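Local coordinates for protein halogenase PltM (Pseudomonas fluorescens, PDB 6BZN) that halogenates phenolic substrates with chloride, bromide or iodide, as a flavin-dependent enzyme that binds FAD, at residues K163-S168 and A177-A182; R201-R206 and D334-L339; L211-C216 and G344-L349; V400-E405 and V477-R482; A429-L434 and L460-P465. All blocks are in the same frame, centred on the assembly; numbering follows the deposited sequence.

Along the chain, interaction 1 closes before interaction 2 opens, the segments of interactions 2 and 3 alternate, and interaction 5 is nested inside the loop closed by interaction 4. Interactions 1 and 2 have centres 18 Å apart and touch, I167 O lying 3.0 Å from Q202 NE2 in a probable hydrogen bond; they tie a peripheral hairpin to the flank of the parallel nucleotide-binding sheet. Interaction 3, its centre 13 Å from that of interaction 4, abuts helix 383-406, which carries interaction 4: D347 OD2 lies 2.7 Å from Y404 OH, a probable hydrogen bond. Interaction 5 sits about 25 Å from interaction 4, centre to centre, on helix 410-441, which follows helix 383-406. The series thus runs from the FAD-binding part into the C-terminal helices.

Interaction 1. Residues K163-S168 and A177-A182; sequences KIESIS and ALSNAA
A177, S179 and E165 have the most surface buried here, and they are joined by backbone bonds and one side-chain bond. A177 is gripped through its backbone by two successive residues: E165 N donates to A177 O (2.8 Å) from well above the carbonyl plane, 37° out of it, while A177 N donates to S166 O (3.0 Å). The methyl CB of A177 also packs against S166 OG at 3.5 Å. S179 N closes the next link by donating to K163 O, and S179 OG donates to E165 OE1 (2.8 Å), meeting that oxygen on the anti side but 33° out of the carboxylate plane. The glutamate reaches it because CG stands anti to the carbonyl carbon (chi1 -61°) and the chain runs on extended, laying E165 CG 3.3 Å from S179 OG. With an alanine at S179 the E165 carboxylate is likely to lose this donor and swing more freely. On the other face, I164 CG1 and L178 CD2 meet at 4.2 Å. A water joins K163 N to S179 O beside the type II turn L178-A181. With E165 and S166 both opposite A177, the antiparallel hairpin of strands 164-170 and 173-178 carries a classic beta bulge.

Interaction 2. Residues R201-R206 and D334-L339; sequences RQLGLR and DRFCLL
L203 sets one methyl, CD1, over a face of the F336 ring, and the two side chains come from opposite directions. Followed outward, CB of L203 points toward strand 336-338 but makes no close contact with it. CG is anti to the carbonyl carbon (chi1 -70°), which carries the branch on to the strand's side chains. CD1 then does the touching: L203 CD1 lies 3.6 Å from the F336 ring centroid and 20° off the ring normal, a CH-pi contact, displaced toward the rim with CE1 of F336 its nearest ring atom at 3.4 Å. The same methyl, L203 CD1, also meets L338 CD1 at 4.2 Å. The strand involved is an outermost one of the five-stranded parallel sheet of the Rossmann-type nucleotide-binding fold, and helix 198-203 ends against it; G204, with positive phi (68°), is where the chain leaves the helix. Beyond that turn L205 comes back to the same patch, L205 CD1 lying 4.2 Å from F336 CE1 and 4.4 Å from L338 CD2. Loss of the F336 ring to a smaller valine is likely to open a gap under L203 CD1 and deprive L205 of one of its two apolar neighbours on the strand. L199, earlier in the helix, packs on both F336 and L338. At the end of segment 201-206, the guanidinium of R206 lies in a cation-pi contact with Y326, a residue seen to bind FAD.

Interaction 3. Residues L211-C216 and G344-L349; sequences LATDTC and GFIDPL
The flat group that bridges this contact is the carboxylate of D347, which meets T215 where segment 211-216 leads into strand 215-223 of the mixed sheet; the contact thus joins that sheet to the loop between helices 340-343 and 352-374. Its two oxygens face different partners, each through the anti lone pair, the one directed away from the other oxygen. OD2 receives the hydroxyl of T215, with T215 OG1 to D347 OD2 measuring 2.9 Å. D347 OD1 receives the backbone N of L349 at 2.9 Å with an N-H...O angle of 154°, an Asx turn within the loop. Both oxygens have further donors outside the pair of segments: Y404 OH bonds OD2 and W257 NE1 bonds OD1, so this buried carboxylate is held against rotation from several sides. The aspartate reaches across with CG anti to the backbone N (chi1 -161°), and its side chain meets that of T215 at about a right angle. CG2 of T215 also lies 3.6 Å from D347 OD2. The rest of the contact runs along I346, one side of it apolar: L211 CD2 approaches I346 CD1 at 3.9 Å, and L211 itself lies near Y326, an FAD-binding residue. T213, whose OG1 bonds the D397 carboxylate, crosses I346 at about a right angle. There the branch methyl I346 CG2 rests 3.7 Å from T213 OG1.

Interaction 4. Residues V400-E405 and V477-R482; sequences VSCSYE and VMQQAR
S401 opens the contact on helix 383-406: S401 OG lies 3.1 Å from Q479 NE2, while its established acceptor is D397 O, one turn back on its own helix. C402 comes next and packs on M478. C402 SG, placed anti to the carbonyl carbon (chi1 -66°), stands 3.7 Å from M478 CB, beside the base of the methionine chain, and also touches the Q479 amide. The M478 chain is bent at both chi2 and chi3, and the bends carry its methyl CE back to the first helix, where it sits 3.6 Å from C402 O. S403 and Y404 turn to other neighbours, S403 packing on W413 and Y404 on W257. E405 completes the walk and has the largest share of surface buried. M478 CE touches E405 CG at 3.7 Å. The bend at chi2 (65°) then lays the carboxylate across the aliphatic part of R482, E405 OE1 lying 3.5 Å from R482 CG. The charged ends do not meet: E405 OE1 and R482 NE are 5.2 Å apart, and the guanidinium is turned instead to its own helix, where NE and NH2 of R482 both donate side-on to Q479 OE1, the shorter bond, from NH2, being 2.7 Å. This grip holds the Q479 amide with NE2 directed at the first helix. A water donates to E405 OE2 and, weakly, to A481 O. The segment axes approach to 9.3 Å and cross at 52°, the geometry of two packed alpha-helices, here joining helices 383-406 and 465-483 in the C-terminal helical part of the chain, with W416 and L412 of helix 410-441 against M478.

Interaction 5. Residues A429-L434 and L460-P465; sequences AFLQKL and LSLDSP
F430 and L431 of helix 410-441 supply the apolar packing, both on one methyl of L462: L462 CD2 lies 4.2 Å from F430 CD2 and likewise 4.2 Å from L431 CD2. L431 also packs on F72 and L73 of helix 68-81, so the leucine links that helix to the loop before helix 465-483. The second kind of contact is between an aromatic ring and an acidic side chain. CB of D463 approaches F430 CE1 at 3.7 Å, obliquely to the ring, and D463 OD2 stands 3.8 Å from the same ring carbon. Ring and carboxylate planes are inclined by 60°. F430 reaches this position because its ring carbon CG is anti to the backbone N (chi1 -166°), directing the ring away from the helix onto the loop.

Polar bonds do not cross between the two segments; they fix the loop itself. S461 OG accepts from S464 N at 3.0 Å, an ST motif, and also bonds the E468 carboxylate. S464, at the N-cap position of helix 465-483, directs its OG to Y467 N. D463 OD1 forms a salt bridge with R455. L462 has a positive phi (66°), and its side chain starts out toward the helix. The charge of D463 is therefore met by R455 rather than by anything on segment 429-434, and the helix and the loop are held together by shape and apolar contact, while the hydrogen bonds within the loop probably hold the shape that presents L462 and D463.

Interaction 1. Residues K163-S168 and A177-A182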
# COMPACT_ATOMS: atom_id res chain seq x y z
N LYS A 163 24.20 11.48 -7.84
CA LYS A 163 23.78 11.19 -9.20
C LYS A 163 24.48 9.91 -9.62
O LYS A 163 25.70 9.84 -9.66
CB LYS A 163 24.13 12.37 -10.12
CG LYS A 163 23.87 12.16 -11.62
CD LYS A 163 22.50 11.55 -11.90
CE LYS A 163 21.93 11.98 -13.25
NZ LYS A 163 22.70 11.48 -14.42
N ILE A 164 23.68 8.88 -9.88
CA ILE A 164 24.20 7.61 -10.38
C ILE A 164 24.42 7.77 -11.87
O ILE A 164 23.48 8.10 -12.59
CB ILE A 164 23.21 6.46 -10.12
CG1 ILE A 164 23.10 6.19 -8.61
CG2 ILE A 164 23.65 5.19 -10.84
CD1 ILE A 164 21.86 5.43 -8.22
N GLU A 165 25.64 7.54 -12.32
CA GLU A 165 26.00 7.64 -13.73
C GLU A 165 25.81 6.34 -14.50
O GLU A 165 25.41 6.37 -15.65
CB GLU A 165 27.44 8.13 -13.87
CG GLU A 165 27.62 9.51 -13.26
CD GLU A 165 28.75 10.30 -13.88
OE1 GLU A 165 28.60 11.54 -13.99
OE2 GLU A 165 29.77 9.67 -14.26
N SER A 166 26.10 5.21 -13.87
CA SER A 166 25.81 3.90 -14.45
C SER A 166 25.81 2.82 -13.40
O SER A 166 26.42 2.97 -12.33
CB SER A 166 26.84 3.56 -15.52
OG SER A 166 28.12 3.51 -14.93
N ILE A 167 25.13 1.73 -13.70
CA ILE A 167 25.11 0.54 -12.85
C ILE A 167 25.52 -0.63 -13.72
O ILE A 167 24.81 -0.97 -14.68
CB ILE A 167 23.71 0.29 -12.24
CG1 ILE A 167 23.27 1.50 -11.40
CG2 ILE A 167 23.72 -0.95 -11.37
CD1 ILE A 167 21.80 1.51 -11.03
N SER A 168 26.66 -1.24 -13.39
CA SER A 168 27.16 -2.40 -14.15
C SER A 168 26.89 -3.66 -13.36
O SER A 168 27.19 -3.74 -12.18
CB SER A 168 28.66 -2.25 -14.44
OG SER A 168 28.87 -1.11 -15.26
N ALA A 177 28.79 3.78 -10.74
CA ALA A 177 29.56 4.99 -10.96
C ALA A 177 28.71 6.17 -10.50
O ALA A 177 27.50 6.19 -10.73
CB ALA A 177 29.91 5.13 -12.43
N LEU A 178 29.36 7.14 -9.85
CA LEU A 178 28.71 8.30 -9.25
C LEU A 178 29.35 9.58 -9.78
O LEU A 178 30.56 9.61 -10.01
CB LEU A 178 28.90 8.25 -7.73
CG LEU A 178 28.40 6.98 -7.03
CD1 LEU A 178 28.96 6.85 -5.62
CD2 LEU A 178 26.88 6.95 -7.02
N SER A 179 28.56 10.63 -9.99
CA SER A 179 29.13 11.92 -10.43
C SER A 179 30.00 12.49 -9.31
O SER A 179 29.58 12.48 -8.15
CB SER A 179 28.04 12.93 -10.80
OG SER A 179 27.17 12.39 -11.79
N ASN A 180 31.20 12.95 -9.65
CA ASN A 180 32.12 13.59 -8.69
C ASN A 180 32.51 12.70 -7.49
O ASN A 180 32.65 13.18 -6.36
CB ASN A 180 31.55 14.94 -8.23
CG ASN A 180 31.33 15.92 -9.38
OD1 ASN A 180 32.01 15.86 -10.41
ND2 ASN A 180 30.38 16.84 -9.21
N ALA A 181 32.68 11.40 -7.75
CA ALA A 181 33.16 10.46 -6.74
C ALA A 181 33.64 9.18 -7.41
O ALA A 181 33.24 8.87 -8.53
CB ALA A 181 32.07 10.14 -5.74
N ALA A 182 34.48 8.43 -6.70
CA ALA A 182 34.96 7.14 -7.19
C ALA A 182 33.81 6.12 -7.23
O ALA A 182 32.84 6.25 -6.47
CB ALA A 182 36.08 6.61 -6.30
O HOH W 1 27.04 12.00 -7.09

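Interaction 2. Residues R201-R206 and D334-L339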
# COMPACT_ATOMS: atom_id res chain seq x y z
N ARG A 201 14.56 0.84 -15.52
CA ARG A 201 14.77 1.47 -16.83
C ARG A 201 15.84 0.74 -17.62
O ARG A 201 15.64 0.41 -18.79
CB ARG A 201 15.12 2.96 -16.69
CG ARG A 201 14.01 3.83 -16.11
CD ARG A 201 14.30 5.32 -16.26
NE ARG A 201 15.59 5.69 -15.66
CZ ARG A 201 15.78 6.31 -14.49
NH1 ARG A 201 14.77 6.71 -13.70
NH2 ARG A 201 17.03 6.56 -14.09
N GLN A 202 16.96 0.42 -16.98
CA GLN A 202 18.09 -0.17 -17.73
C GLN A 202 17.89 -1.66 -18.06
O GLN A 202 18.48 -2.17 -19.02
CB GLN A 202 19.40 0.09 -17.00
CG GLN A 202 19.80 -0.96 -15.98
CD GLN A 202 21.09 -0.60 -15.27
OE1 GLN A 202 21.33 0.57 -14.97
NE2 GLN A 202 21.95 -1.59 -15.02
N LEU A 203 17.07 -2.36 -17.28
CA LEU A 203 16.88 -3.80 -17.46
C LEU A 203 15.76 -4.16 -18.41
O LEU A 203 15.66 -5.32 -18.80
CB LEU A 203 16.62 -4.50 -16.13
CG LEU A 203 17.82 -4.57 -15.17
CD1 LEU A 203 17.32 -5.03 -13.81
CD2 LEU A 203 18.88 -5.50 -15.72
N GLY A 204 14.91 -3.21 -18.74
CA GLY A 204 13.84 -3.43 -19.69
C GLY A 204 12.76 -4.38 -19.20
O GLY A 204 12.22 -5.15 -19.99
N LEU A 205 12.46 -4.34 -17.90
CA LEU A 205 11.47 -5.28 -17.34
C LEU A 205 10.06 -4.71 -17.18
O LEU A 205 9.12 -5.47 -17.03
CB LEU A 205 11.96 -5.85 -16.00
CG LEU A 205 13.38 -6.42 -16.02
CD1 LEU A 205 13.93 -6.61 -14.62
CD2 LEU A 205 13.39 -7.72 -16.79
N ARG A 206 9.90 -3.39 -17.24
CA ARG A 206 8.61 -2.76 -16.99
C ARG A 206 7.71 -2.71 -18.22
O ARG A 206 8.17 -2.47 -19.34
CB ARG A 206 8.79 -1.36 -16.43
CG ARG A 206 7.51 -0.76 -15.91
CD ARG A 206 7.75 0.55 -15.22
NE ARG A 206 8.47 0.37 -13.97
CZ ARG A 206 8.76 1.35 -13.14
NH1 ARG A 206 8.38 2.59 -13.43
NH2 ARG A 206 9.43 1.10 -12.01
N ASP A 334 20.74 -12.70 -10.80
CA ASP A 334 21.89 -13.15 -10.03
C ASP A 334 22.35 -12.07 -9.03
O ASP A 334 22.68 -12.38 -7.89
CB ASP A 334 23.08 -13.49 -10.95
CG ASP A 334 22.85 -14.73 -11.81
OD1 ASP A 334 21.83 -15.42 -11.65
OD2 ASP A 334 23.71 -15.02 -12.67
N ARG A 335 22.37 -10.82 -9.50
CA ARG A 335 22.99 -9.72 -8.75
C ARG A 335 22.07 -8.55 -8.40
O ARG A 335 22.56 -7.51 -7.94
CB ARG A 335 24.21 -9.19 -9.52
CG ARG A 335 25.30 -10.23 -9.76
CD ARG A 335 26.04 -10.50 -8.47
NE ARG A 335 27.12 -11.48 -8.60
CZ ARG A 335 28.06 -11.70 -7.67
NH1 ARG A 335 28.07 -11.03 -6.52
NH2 ARG A 335 29.00 -12.62 -7.88
N PHE A 336 20.76 -8.72 -8.57
CA PHE A 336 19.84 -7.64 -8.24
C PHE A 336 18.48 -8.14 -7.80
O PHE A 336 18.09 -9.27 -8.08
CB PHE A 336 19.65 -6.66 -9.40
CG PHE A 336 18.86 -7.23 -10.55
CD1 PHE A 336 17.48 -7.13 -10.58
CD2 PHE A 336 19.51 -7.88 -11.59
CE1 PHE A 336 16.75 -7.65 -11.65
CE2 PHE A 336 18.78 -8.41 -12.66
CZ PHE A 336 17.40 -8.30 -12.68
N CYS A 337 17.77 -7.26 -7.11
CA CYS A 337 16.36 -7.43 -6.83
C CYS A 337 15.71 -6.06 -6.87
O CYS A 337 16.26 -5.08 -6.33
CB CYS A 337 16.13 -8.09 -5.48
SG CYS A 337 14.39 -8.09 -4.95
N LEU A 338 14.57 -5.99 -7.55
CA LEU A 338 13.70 -4.83 -7.50
C LEU A 338 12.69 -5.06 -6.39
O LEU A 338 12.00 -6.08 -6.38
CB LEU A 338 12.94 -4.63 -8.82
CG LEU A 338 13.66 -3.99 -10.00
CD1 LEU A 338 15.03 -4.57 -10.26
CD2 LEU A 338 12.78 -4.05 -11.24
N LEU A 339 12.60 -4.12 -5.47
CA LEU A 339 11.53 -4.16 -4.49
C LEU A 339 10.19 -3.80 -5.17
O LEU A 339 10.17 -3.38 -6.34
CB LEU A 339 11.85 -3.25 -3.31
CG LEU A 339 12.92 -3.75 -2.34
CD1 LEU A 339 13.03 -2.75 -1.19
CD2 LEU A 339 12.64 -5.13 -1.78

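Interaction 3. Residues L211-C216 and G344-L349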
# COMPACT_ATOMS: atom_id res chain seq x y z
N LEU A 211 -2.43 -5.05 -18.08
CA LEU A 211 -3.01 -4.47 -16.87
C LEU A 211 -4.46 -4.10 -17.09
O LEU A 211 -4.79 -3.43 -18.08
CB LEU A 211 -2.23 -3.24 -16.39
CG LEU A 211 -0.86 -3.56 -15.81
CD1 LEU A 211 -0.10 -2.28 -15.52
CD2 LEU A 211 -0.97 -4.42 -14.54
N ALA A 212 -5.32 -4.53 -16.17
CA ALA A 212 -6.74 -4.16 -16.18
C ALA A 212 -7.01 -2.75 -15.65
O ALA A 212 -8.02 -2.16 -16.00
CB ALA A 212 -7.57 -5.17 -15.38
N THR A 213 -6.12 -2.22 -14.80
CA THR A 213 -6.29 -0.91 -14.21
C THR A 213 -5.51 0.13 -15.02
O THR A 213 -4.31 -0.04 -15.25
CB THR A 213 -5.82 -0.91 -12.75
OG1 THR A 213 -6.40 -2.02 -12.05
CG2 THR A 213 -6.22 0.36 -12.05
N ASP A 214 -6.19 1.20 -15.40
CA ASP A 214 -5.62 2.33 -16.14
C ASP A 214 -6.15 3.59 -15.47
O ASP A 214 -7.26 4.04 -15.77
CB ASP A 214 -6.04 2.22 -17.61
CG ASP A 214 -5.43 3.30 -18.50
OD1 ASP A 214 -4.71 4.21 -18.05
OD2 ASP A 214 -5.69 3.20 -19.73
N THR A 215 -5.37 4.14 -14.54
CA THR A 215 -5.79 5.24 -13.72
C THR A 215 -4.74 6.30 -13.60
O THR A 215 -3.55 6.03 -13.76
CB THR A 215 -6.18 4.80 -12.28
OG1 THR A 215 -5.08 4.15 -11.64
CG2 THR A 215 -7.40 3.88 -12.28
N CYS A 216 -5.21 7.51 -13.29
CA CYS A 216 -4.37 8.67 -13.02
C CYS A 216 -4.63 9.11 -11.59
O CYS A 216 -5.59 8.65 -10.95
CB CYS A 216 -4.68 9.82 -14.00
SG CYS A 216 -6.36 10.46 -13.93
N GLY A 344 6.18 -3.01 -9.66
CA GLY A 344 4.82 -2.80 -10.08
C GLY A 344 4.02 -1.96 -9.11
O GLY A 344 4.29 -1.97 -7.91
N PHE A 345 3.06 -1.21 -9.64
CA PHE A 345 2.12 -0.46 -8.82
C PHE A 345 0.77 -0.43 -9.51
O PHE A 345 0.71 -0.34 -10.71
CB PHE A 345 2.59 0.97 -8.59
CG PHE A 345 1.75 1.72 -7.60
CD1 PHE A 345 1.89 1.46 -6.25
CD2 PHE A 345 0.83 2.67 -8.01
CE1 PHE A 345 1.12 2.15 -5.31
CE2 PHE A 345 0.06 3.36 -7.09
CZ PHE A 345 0.21 3.10 -5.73
N ILE A 346 -0.31 -0.47 -8.73
CA ILE A 346 -1.65 -0.48 -9.31
C ILE A 346 -2.42 0.79 -8.98
O ILE A 346 -2.78 1.54 -9.89
CB ILE A 346 -2.43 -1.75 -8.88
CG1 ILE A 346 -1.70 -3.02 -9.35
CG2 ILE A 346 -3.85 -1.71 -9.42
CD1 ILE A 346 -1.46 -3.17 -10.85
N ASP A 347 -2.67 1.04 -7.71
CA ASP A 347 -3.50 2.18 -7.33
C ASP A 347 -3.39 2.42 -5.83
O ASP A 347 -3.09 1.49 -5.09
CB ASP A 347 -4.97 1.89 -7.72
CG ASP A 347 -5.85 3.14 -7.81
OD1 ASP A 347 -6.38 3.54 -6.76
OD2 ASP A 347 -6.05 3.68 -8.94
N PRO A 348 -3.62 3.66 -5.37
CA PRO A 348 -3.71 3.86 -3.93
C PRO A 348 -4.86 3.12 -3.24
O PRO A 348 -4.81 2.92 -2.02
CB PRO A 348 -3.90 5.37 -3.79
CG PRO A 348 -4.32 5.85 -5.15
CD PRO A 348 -3.62 4.93 -6.11
N LEU A 349 -5.87 2.72 -4.01
CA LEU A 349 -7.08 2.11 -3.46
C LEU A 349 -6.79 0.83 -2.70
O LEU A 349 -6.26 -0.12 -3.26
CB LEU A 349 -8.10 1.81 -4.57
CG LEU A 349 -9.44 1.27 -4.06
CD1 LEU A 349 -10.20 2.35 -3.32
CD2 LEU A 349 -10.28 0.71 -5.20

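Interaction 4. Residues V400-E405 and V477-R482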
# COMPACT_ATOMS: atom_id res chain seq x y z
N VAL A 400 -8.34 -4.05 -7.72
CA VAL A 400 -8.58 -2.65 -7.95
C VAL A 400 -9.45 -2.44 -9.19
O VAL A 400 -10.40 -1.68 -9.13
CB VAL A 400 -7.27 -1.84 -8.03
CG1 VAL A 400 -7.52 -0.43 -8.56
CG2 VAL A 400 -6.62 -1.77 -6.65
N SER A 401 -9.14 -3.11 -10.29
CA SER A 401 -9.94 -2.97 -11.50
C SER A 401 -11.40 -3.35 -11.23
O SER A 401 -12.32 -2.63 -11.62
CB SER A 401 -9.37 -3.78 -12.67
OG SER A 401 -9.34 -5.18 -12.39
N CYS A 402 -11.62 -4.47 -10.54
CA CYS A 402 -13.00 -4.88 -10.20
C CYS A 402 -13.67 -3.87 -9.25
O CYS A 402 -14.88 -3.64 -9.36
CB CYS A 402 -13.01 -6.29 -9.64
SG CYS A 402 -12.53 -7.53 -10.87
N SER A 403 -12.91 -3.26 -8.35
CA SER A 403 -13.44 -2.24 -7.46
C SER A 403 -13.90 -1.00 -8.22
O SER A 403 -14.97 -0.47 -7.95
CB SER A 403 -12.40 -1.83 -6.42
OG SER A 403 -12.09 -2.91 -5.57
N TYR A 404 -13.09 -0.52 -9.16
CA TYR A 404 -13.47 0.64 -9.96
C TYR A 404 -14.79 0.38 -10.74
O TYR A 404 -15.57 1.30 -10.94
CB TYR A 404 -12.36 1.04 -10.93
CG TYR A 404 -11.34 2.04 -10.40
CD1 TYR A 404 -10.26 1.64 -9.63
CD2 TYR A 404 -11.45 3.40 -10.69
CE1 TYR A 404 -9.31 2.55 -9.18
CE2 TYR A 404 -10.51 4.32 -10.24
CZ TYR A 404 -9.43 3.89 -9.49
OH TYR A 404 -8.48 4.80 -9.05
N GLU A 405 -15.03 -0.85 -11.17
CA GLU A 405 -16.31 -1.19 -11.81
C GLU A 405 -17.45 -1.17 -10.78
O GLU A 405 -18.54 -0.68 -11.06
CB GLU A 405 -16.24 -2.55 -12.49
CG GLU A 405 -17.50 -2.97 -13.23
CD GLU A 405 -17.84 -2.09 -14.43
OE1 GLU A 405 -16.96 -1.40 -14.98
OE2 GLU A 405 -19.03 -2.11 -14.82
N VAL A 477 -17.10 -12.34 -12.23
CA VAL A 477 -18.42 -11.70 -12.27
C VAL A 477 -18.28 -10.22 -12.63
O VAL A 477 -19.01 -9.73 -13.50
CB VAL A 477 -19.22 -11.86 -10.94
CG1 VAL A 477 -20.43 -10.93 -10.90
CG2 VAL A 477 -19.66 -13.31 -10.74
N MET A 478 -17.36 -9.52 -11.96
CA MET A 478 -17.15 -8.09 -12.22
C MET A 478 -16.62 -7.78 -13.61
O MET A 478 -17.09 -6.83 -14.24
CB MET A 478 -16.23 -7.46 -11.18
CG MET A 478 -16.79 -7.45 -9.77
SD MET A 478 -18.43 -6.69 -9.61
CE MET A 478 -18.12 -5.03 -10.18
N GLN A 479 -15.67 -8.56 -14.10
CA GLN A 479 -15.11 -8.32 -15.44
C GLN A 479 -16.16 -8.57 -16.52
O GLN A 479 -16.28 -7.80 -17.47
CB GLN A 479 -13.83 -9.14 -15.69
CG GLN A 479 -12.62 -8.71 -14.84
CD GLN A 479 -12.10 -7.29 -15.13
OE1 GLN A 479 -12.37 -6.72 -16.19
NE2 GLN A 479 -11.34 -6.73 -14.18
N GLN A 480 -16.95 -9.63 -16.36
CA GLN A 480 -18.05 -9.93 -17.28
C GLN A 480 -19.12 -8.83 -17.25
O GLN A 480 -19.63 -8.42 -18.30
CB GLN A 480 -18.67 -11.28 -16.94
CG GLN A 480 -19.70 -11.76 -17.94
CD GLN A 480 -20.46 -12.97 -17.44
OE1 GLN A 480 -21.35 -12.84 -16.60
NE2 GLN A 480 -20.10 -14.15 -17.94
N ALA A 481 -19.44 -8.35 -16.05
CA ALA A 481 -20.33 -7.20 -15.88
C ALA A 481 -19.83 -5.96 -16.63
O ALA A 481 -20.62 -5.27 -17.29
CB ALA A 481 -20.52 -6.89 -14.40
N ARG A 482 -18.53 -5.66 -16.53
CA ARG A 482 -17.95 -4.55 -17.29
C ARG A 482 -18.08 -4.85 -18.79
O ARG A 482 -18.68 -4.07 -19.52
CB ARG A 482 -16.47 -4.31 -16.94
CG ARG A 482 -15.80 -3.17 -17.73
CD ARG A 482 -14.31 -3.02 -17.42
NE ARG A 482 -13.59 -4.29 -17.60
CZ ARG A 482 -13.31 -4.85 -18.78
NH1 ARG A 482 -13.65 -4.29 -19.94
NH2 ARG A 482 -12.67 -6.02 -18.80
O HOH W 2 -20.95 -1.99 -16.66

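Interaction 5. Residues A429-L434 and L460-P465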
# COMPACT_ATOMS: atom_id res chain seq x y z
N ALA A 429 -5.27 -12.21 9.79
CA ALA A 429 -5.27 -13.28 10.79
C ALA A 429 -4.09 -14.22 10.58
O ALA A 429 -3.45 -14.62 11.56
CB ALA A 429 -6.58 -14.05 10.78
N PHE A 430 -3.78 -14.55 9.32
CA PHE A 430 -2.64 -15.42 9.02
C PHE A 430 -1.32 -14.81 9.49
O PHE A 430 -0.50 -15.47 10.13
CB PHE A 430 -2.55 -15.77 7.53
CG PHE A 430 -1.61 -16.91 7.26
CD1 PHE A 430 -2.08 -18.23 7.28
CD2 PHE A 430 -0.26 -16.69 7.01
CE1 PHE A 430 -1.22 -19.29 7.05
CE2 PHE A 430 0.60 -17.75 6.78
CZ PHE A 430 0.12 -19.05 6.80
N LEU A 431 -1.12 -13.53 9.17
CA LEU A 431 0.10 -12.83 9.60
C LEU A 431 0.16 -12.72 11.13
O LEU A 431 1.22 -12.89 11.72
CB LEU A 431 0.17 -11.44 8.96
CG LEU A 431 0.32 -11.38 7.44
CD1 LEU A 431 0.04 -9.96 6.95
CD2 LEU A 431 1.67 -11.88 6.99
N GLN A 432 -0.97 -12.46 11.77
CA GLN A 432 -1.02 -12.37 13.23
C GLN A 432 -0.53 -13.67 13.89
O GLN A 432 0.20 -13.63 14.87
CB GLN A 432 -2.45 -12.06 13.68
CG GLN A 432 -2.62 -11.87 15.18
CD GLN A 432 -3.98 -11.33 15.54
OE1 GLN A 432 -4.97 -11.62 14.86
NE2 GLN A 432 -4.05 -10.54 16.60
N LYS A 433 -0.95 -14.80 13.33
CA LYS A 433 -0.53 -16.14 13.80
C LYS A 433 0.97 -16.38 13.61
O LYS A 433 1.64 -16.87 14.55
CB LYS A 433 -1.37 -17.20 13.07
CG LYS A 433 -0.99 -18.66 13.31
CD LYS A 433 -2.02 -19.61 12.68
CE LYS A 433 -1.82 -21.07 13.06
NZ LYS A 433 -0.43 -21.57 12.85
N LEU A 434 1.50 -16.02 12.44
CA LEU A 434 2.96 -16.10 12.18
C LEU A 434 3.76 -15.31 13.21
O LEU A 434 4.79 -15.78 13.69
CB LEU A 434 3.30 -15.59 10.77
CG LEU A 434 2.90 -16.39 9.54
CD1 LEU A 434 3.21 -15.63 8.26
CD2 LEU A 434 3.61 -17.73 9.54
N LEU A 460 -4.82 -12.14 -1.24
CA LEU A 460 -5.30 -11.46 -0.03
C LEU A 460 -5.33 -12.34 1.22
O LEU A 460 -5.00 -11.88 2.31
CB LEU A 460 -6.68 -10.84 -0.26
CG LEU A 460 -6.81 -9.76 -1.34
CD1 LEU A 460 -8.25 -9.28 -1.36
CD2 LEU A 460 -5.88 -8.59 -1.09
N SER A 461 -5.73 -13.60 1.05
CA SER A 461 -5.81 -14.55 2.18
C SER A 461 -4.48 -15.20 2.54
O SER A 461 -4.38 -15.80 3.60
CB SER A 461 -6.80 -15.68 1.88
OG SER A 461 -6.19 -16.66 1.03
N LEU A 462 -3.51 -15.14 1.63
CA LEU A 462 -2.24 -15.88 1.70
C LEU A 462 -2.37 -17.40 1.57
O LEU A 462 -1.57 -18.02 0.87
CB LEU A 462 -1.40 -15.56 2.94
CG LEU A 462 -0.78 -14.16 3.02
CD1 LEU A 462 -1.65 -13.22 3.82
CD2 LEU A 462 0.60 -14.24 3.66
N ASP A 463 -3.32 -18.02 2.27
CA ASP A 463 -3.35 -19.47 2.39
C ASP A 463 -4.73 -20.16 2.39
O ASP A 463 -4.79 -21.36 2.71
CB ASP A 463 -2.57 -19.87 3.64
CG ASP A 463 -2.07 -21.32 3.60
OD1 ASP A 463 -1.53 -21.77 2.56
OD2 ASP A 463 -2.24 -22.02 4.60
N SER A 464 -5.80 -19.47 2.02
CA SER A 464 -7.16 -20.06 2.06
C SER A 464 -7.68 -20.44 0.67
O SER A 464 -8.07 -19.56 -0.09
CB SER A 464 -8.14 -19.07 2.70
OG SER A 464 -9.48 -19.52 2.55
N PRO A 465 -7.73 -21.75 0.34
CA PRO A 465 -8.28 -22.07 -0.99
C PRO A 465 -9.74 -21.63 -1.18
O PRO A 465 -10.12 -21.21 -2.27
CB PRO A 465 -8.14 -23.60 -1.08
CG PRO A 465 -7.14 -23.97 -0.05
CD PRO A 465 -7.21 -22.94 1.03